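Side-chain contacts in glycosyl hydrolase family 62 protein (Coprinopsis cinerea, PDB 5B6T), which probably removes L-arabinofuranosyl side groups from arabinoxylan, acting as a family 62 alpha-L-arabinofuranosidase: residues A[243-247]-A[248-252]; A[289-292]-A[293-297]. All coordinates share one frame; numbering follows the deposited sequence.

In the fold
Both contacts are local turns in loops that adjoin one mixed five-stranded sheet, a blade of the five-bladed beta-propeller expected for family 62. Along the chain they come in series. Contact 1 (243-252) lies between strand 236-237 and strand 252-254, so it leads the chain out of the preceding sheet and into this one. Contact 2 (289-297) leaves the end of strand 285-290 and opens the loop that returns to strand 305-311. The centres of contacts 1 and 2 are 18 Å apart. The nearest atoms of contacts 1 and 2 are about 9 Å apart, so they do not touch. Strand 7-9 sits between strands 252-254 and 305-311, which is consistent with the two chain ends closing the propeller here.

Contact 1 of 2, residues A[243-247]-A[248-252]; sequences SNPFA and RANNV
Phe246 O is shared by two donors. One is Asn251 ND2, at 3.1 Å across the turn; the other is Trp7 NE1 of strand 7-9. The bond from Asn251 is fairly straight at the hydrogen. Its donor sits above the carbonyl plane of Phe246, while the acceptor lies nearly in the amide plane of Asn251. The same ND2 also bonds to Phe5 O, so the buried amide nitrogen has two acceptors.

The other end of this amide closes a small loop. Asn251 OD1 accepts from Arg248 N at 2.9 Å, with a bent N-H...O angle of 141°. With CG set between the backbone N and the carbonyl carbon (chi1 75°), the amide folds back over the chain toward residues 246 to 248. Bonds at both ends of the amide, from OD1 and from ND2, fix its rotation. A backbone bond of 3.0 Å from Asn251 N to Arg248 O closes a beta turn over Ala249 and Asn250.

The Pro245 ring packs against the turn. Its CG lies 3.7 Å from Arg248 CB, and the two side chains cross at about a right angle. Pro245 and Asn250 point at each other, and Asn250 OD1 stands 3.7 Å from Pro245 CG; Asn250 ND2 bonds to Glu242 O. Trp222 touches both Pro245 and Arg248. Phe246 points away from the turn, and its ring meets Trp7 edge-to-face. Phe246 and Ala247 both pair with Phe223 of strand 221-228, a classic beta bulge where the chain passes from one sheet to the next, as between blades of the five-bladed propeller expected for family 62.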
loop_
_atom_site.group_PDB
_atom_site.type_symbol
_atom_site.label_atom_id
_atom_site.label_comp_id
_atom_site.label_asym_id
_atom_site.label_seq_id
_atom_site.Cartn_x
_atom_site.Cartn_y
_atom_site.Cartn_z
ATOM N N SER A 243 -10.658 -19.388 4.095
ATOM C CA SER A 243 -10.605 -20.091 5.401
ATOM C C SER A 243 -9.256 -20.011 6.146
ATOM O O SER A 243 -9.124 -20.463 7.304
ATOM C CB SER A 243 -10.994 -21.558 5.193
ATOM O OG SER A 243 -10.081 -22.169 4.325
ATOM N N ASN A 244 -8.245 -19.476 5.467
ATOM C CA ASN A 244 -6.953 -19.209 6.069
ATOM C C ASN A 244 -6.353 -17.952 5.418
ATOM O O ASN A 244 -5.453 -18.035 4.591
ATOM C CB ASN A 244 -6.001 -20.392 6.002
ATOM C CG ASN A 244 -4.715 -20.103 6.725
ATOM O OD1 ASN A 244 -4.729 -19.500 7.810
ATOM N ND2 ASN A 244 -3.589 -20.501 6.134
ATOM N N PRO A 245 -6.892 -16.784 5.781
ATOM C CA PRO A 245 -6.558 -15.558 5.044
ATOM C C PRO A 245 -5.398 -14.814 5.696
ATOM O O PRO A 245 -5.114 -15.026 6.869
ATOM C CB PRO A 245 -7.841 -14.752 5.162
ATOM C CG PRO A 245 -8.383 -15.118 6.513
ATOM C CD PRO A 245 -8.063 -16.583 6.659
ATOM N N PHE A 246 -4.758 -13.884 4.985
ATOM C CA PHE A 246 -3.825 -13.037 5.694
ATOM C C PHE A 246 -4.641 -12.130 6.620
ATOM O O PHE A 246 -4.371 -12.049 7.816
ATOM C CB PHE A 246 -2.946 -12.220 4.741
ATOM C CG PHE A 246 -1.978 -11.359 5.463
ATOM C CD1 PHE A 246 -0.842 -11.912 6.057
ATOM C CD2 PHE A 246 -2.219 -9.991 5.592
ATOM C CE1 PHE A 246 0.058 -11.107 6.761
ATOM C CE2 PHE A 246 -1.347 -9.179 6.302
ATOM C CZ PHE A 246 -0.197 -9.740 6.884
ATOM N N ALA A 247 -5.632 -11.439 6.060
ATOM C CA ALA A 247 -6.488 -10.555 6.844
ATOM C C ALA A 247 -7.842 -10.481 6.151
ATOM O O ALA A 247 -7.912 -10.213 4.958
ATOM C CB ALA A 247 -5.858 -9.174 6.983
ATOM N N ARG A 248 -8.900 -10.716 6.912
ATOM C CA ARG A 248 -10.254 -10.822 6.391
ATOM C C ARG A 248 -11.202 -10.709 7.584
ATOM O O ARG A 248 -10.767 -10.880 8.718
ATOM C CB ARG A 248 -10.429 -12.178 5.702
ATOM C CG ARG A 248 -11.765 -12.361 4.966
ATOM C CD ARG A 248 -11.706 -13.541 3.994
ATOM N NE ARG A 248 -13.002 -13.712 3.359
ATOM C CZ ARG A 248 -13.945 -14.597 3.711
ATOM N NH1 ARG A 248 -13.761 -15.512 4.660
ATOM N NH2 ARG A 248 -15.109 -14.568 3.067
ATOM N N ALA A 249 -12.467 -10.391 7.358
ATOM C CA ALA A 249 -13.392 -10.268 8.491
ATOM C C ALA A 249 -13.341 -11.478 9.420
ATOM O O ALA A 249 -13.538 -11.317 10.636
ATOM C CB ALA A 249 -14.810 -10.061 7.987
ATOM N N ASN A 250 -13.085 -12.674 8.881
ATOM C CA ASN A 250 -13.122 -13.886 9.705
ATOM C C ASN A 250 -11.866 -14.173 10.514
ATOM O O ASN A 250 -11.820 -15.176 11.237
ATOM C CB ASN A 250 -13.540 -15.133 8.903
ATOM C CG ASN A 250 -12.524 -15.507 7.831
ATOM O OD1 ASN A 250 -11.955 -14.635 7.222
ATOM N ND2 ASN A 250 -12.325 -16.796 7.578
ATOM N N ASN A 251 -10.847 -13.338 10.413
ATOM C CA ASN A 251 -9.741 -13.430 11.374
ATOM C C ASN A 251 -9.377 -12.110 12.041
ATOM O O ASN A 251 -8.262 -11.949 12.563
ATOM C CB ASN A 251 -8.486 -14.118 10.775
ATOM C CG ASN A 251 -7.712 -13.243 9.807
ATOM O OD1 ASN A 251 -8.222 -12.251 9.312
ATOM N ND2 ASN A 251 -6.496 -13.662 9.470
ATOM N N VAL A 252 -10.316 -11.179 12.013
ATOM C CA VAL A 252 -10.150 -9.873 12.641
ATOM C C VAL A 252 -11.182 -9.675 13.739
ATOM O O VAL A 252 -12.386 -9.595 13.475
ATOM C CB VAL A 252 -10.283 -8.751 11.596
ATOM C CG1 VAL A 252 -10.339 -7.384 12.255
ATOM C CG2 VAL A 252 -9.130 -8.832 10.583
#

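Contact 2 of 2, residues A[289-292]-A[293-297]; sequences QGLD and PNSGG
Asp292 O takes two hydrogen bonds from Ser295, one from N at 2.9 Å and one from OG at 2.8 Å. The first closes a type I beta turn from Asp292 to Ser295. Both donors come to the oxygen from the same face of its carbonyl plane. The N sits well above that plane, and the OG is tilted from it less. Ser295 holds OG beside its own backbone N (chi1 -56°), and this is how one residue can bring both donors to one acceptor.

The Asp292 carboxylate adds a third bond inside the turn. Its OD1 accepts from Asn294 N at 2.8 Å, with an N-H...O angle of 165°, and this makes an Asx turn. The N-H meets OD1 from above the carboxylate plane. CG lies beside the carbonyl carbon of Asp292 (chi1 -180°), which swings the carboxylate forward along the chain to Asn294. Asp292 CB also lies 3.5 Å from Ser295 OG. Replacing Ser295 with an alanine removes OG, which would probably leave Asp292 O with the backbone N as its one donor from this residue and open a small gap beside Asp292 CB.

Leu291 backs the serine: its CD1 packs on Ser295 CB at 3.8 Å. Pro303, later in the same loop, touches Ser295 too. Further out, Leu291 N bonds to Thr260 OG1 and Pro293 O accepts from Arg220 NH2, tying the exposed turn to neighbouring loops. One water donates to Asp292 OD1 and accepts a weak bond from Asn294 ND2. A second water donates to Asp292 O at 3.0 Å and to Ser295 O at 3.2 Å.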
loop_
_atom_site.group_PDB
_atom_site.type_symbol
_atom_site.label_atom_id
_atom_site.label_comp_id
_atom_site.label_asym_id
_atom_site.label_seq_id
_atom_site.Cartn_x
_atom_site.Cartn_y
_atom_site.Cartn_z
ATOM N N GLN A 289 -7.493 0.263 5.207
ATOM C CA GLN A 289 -8.736 0.973 5.024
ATOM C C GLN A 289 -9.939 0.052 5.139
ATOM O O GLN A 289 -9.955 -1.075 4.599
ATOM C CB GLN A 289 -8.801 1.700 3.665
ATOM C CG GLN A 289 -8.707 0.787 2.446
ATOM C CD GLN A 289 -8.685 1.517 1.127
ATOM O OE1 GLN A 289 -8.254 2.672 1.022
ATOM N NE2 GLN A 289 -9.139 0.817 0.077
ATOM N N GLY A 290 -10.957 0.558 5.849
ATOM C CA GLY A 290 -12.228 -0.122 6.037
ATOM C C GLY A 290 -13.353 0.857 5.843
ATOM O O GLY A 290 -13.131 2.055 5.658
ATOM N N LEU A 291 -14.584 0.351 5.870
ATOM C CA LEU A 291 -15.747 1.213 5.740
ATOM C C LEU A 291 -16.994 0.549 6.294
ATOM O O LEU A 291 -17.045 -0.667 6.513
ATOM C CB LEU A 291 -15.972 1.656 4.295
ATOM C CG LEU A 291 -16.720 0.700 3.360
ATOM C CD1 LEU A 291 -16.912 1.396 2.049
ATOM C CD2 LEU A 291 -16.003 -0.616 3.143
ATOM N N ASP A 292 -18.011 1.367 6.551
ATOM C CA ASP A 292 -19.277 0.849 7.055
ATOM C C ASP A 292 -19.854 -0.178 6.056
ATOM O O ASP A 292 -19.938 0.093 4.866
ATOM C CB ASP A 292 -20.222 2.035 7.246
ATOM C CG ASP A 292 -21.602 1.661 7.775
ATOM O OD1 ASP A 292 -22.090 0.545 7.620
ATOM O OD2 ASP A 292 -22.240 2.582 8.302
ATOM N N PRO A 293 -20.212 -1.376 6.538
ATOM C CA PRO A 293 -20.684 -2.423 5.600
ATOM C C PRO A 293 -22.007 -2.123 4.923
ATOM O O PRO A 293 -22.355 -2.818 3.967
ATOM C CB PRO A 293 -20.821 -3.663 6.477
ATOM C CG PRO A 293 -20.905 -3.158 7.845
ATOM C CD PRO A 293 -20.133 -1.864 7.920
ATOM N N ASN A 294 -22.727 -1.108 5.415
ATOM C CA ASN A 294 -23.927 -0.631 4.754
ATOM C C ASN A 294 -23.695 0.419 3.693
ATOM O O ASN A 294 -24.647 0.860 3.050
ATOM C CB ASN A 294 -24.921 -0.146 5.800
ATOM C CG ASN A 294 -25.371 -1.278 6.709
ATOM O OD1 ASN A 294 -25.680 -2.375 6.233
ATOM N ND2 ASN A 294 -25.400 -1.027 8.013
ATOM N N SER A 295 -22.435 0.805 3.487
ATOM C CA SER A 295 -22.090 1.790 2.469
ATOM C C SER A 295 -22.344 1.261 1.083
ATOM O O SER A 295 -22.033 0.109 0.777
ATOM C CB SER A 295 -20.603 2.164 2.550
ATOM O OG SER A 295 -20.281 2.622 3.825
ATOM N N GLY A 296 -22.895 2.112 0.241
ATOM C CA GLY A 296 -23.116 1.765 -1.149
ATOM C C GLY A 296 -22.903 2.950 -2.054
ATOM O O GLY A 296 -22.435 4.011 -1.629
ATOM N N GLY A 297 -23.247 2.759 -3.317
ATOM C CA GLY A 297 -23.154 3.827 -4.274
ATOM C C GLY A 297 -21.818 3.785 -4.967
ATOM O O GLY A 297 -21.097 2.795 -4.908
HETATM O O HOH W 1 -19.874 -1.624 2.370
HETATM O O HOH W 2 -23.632 0.099 9.742
#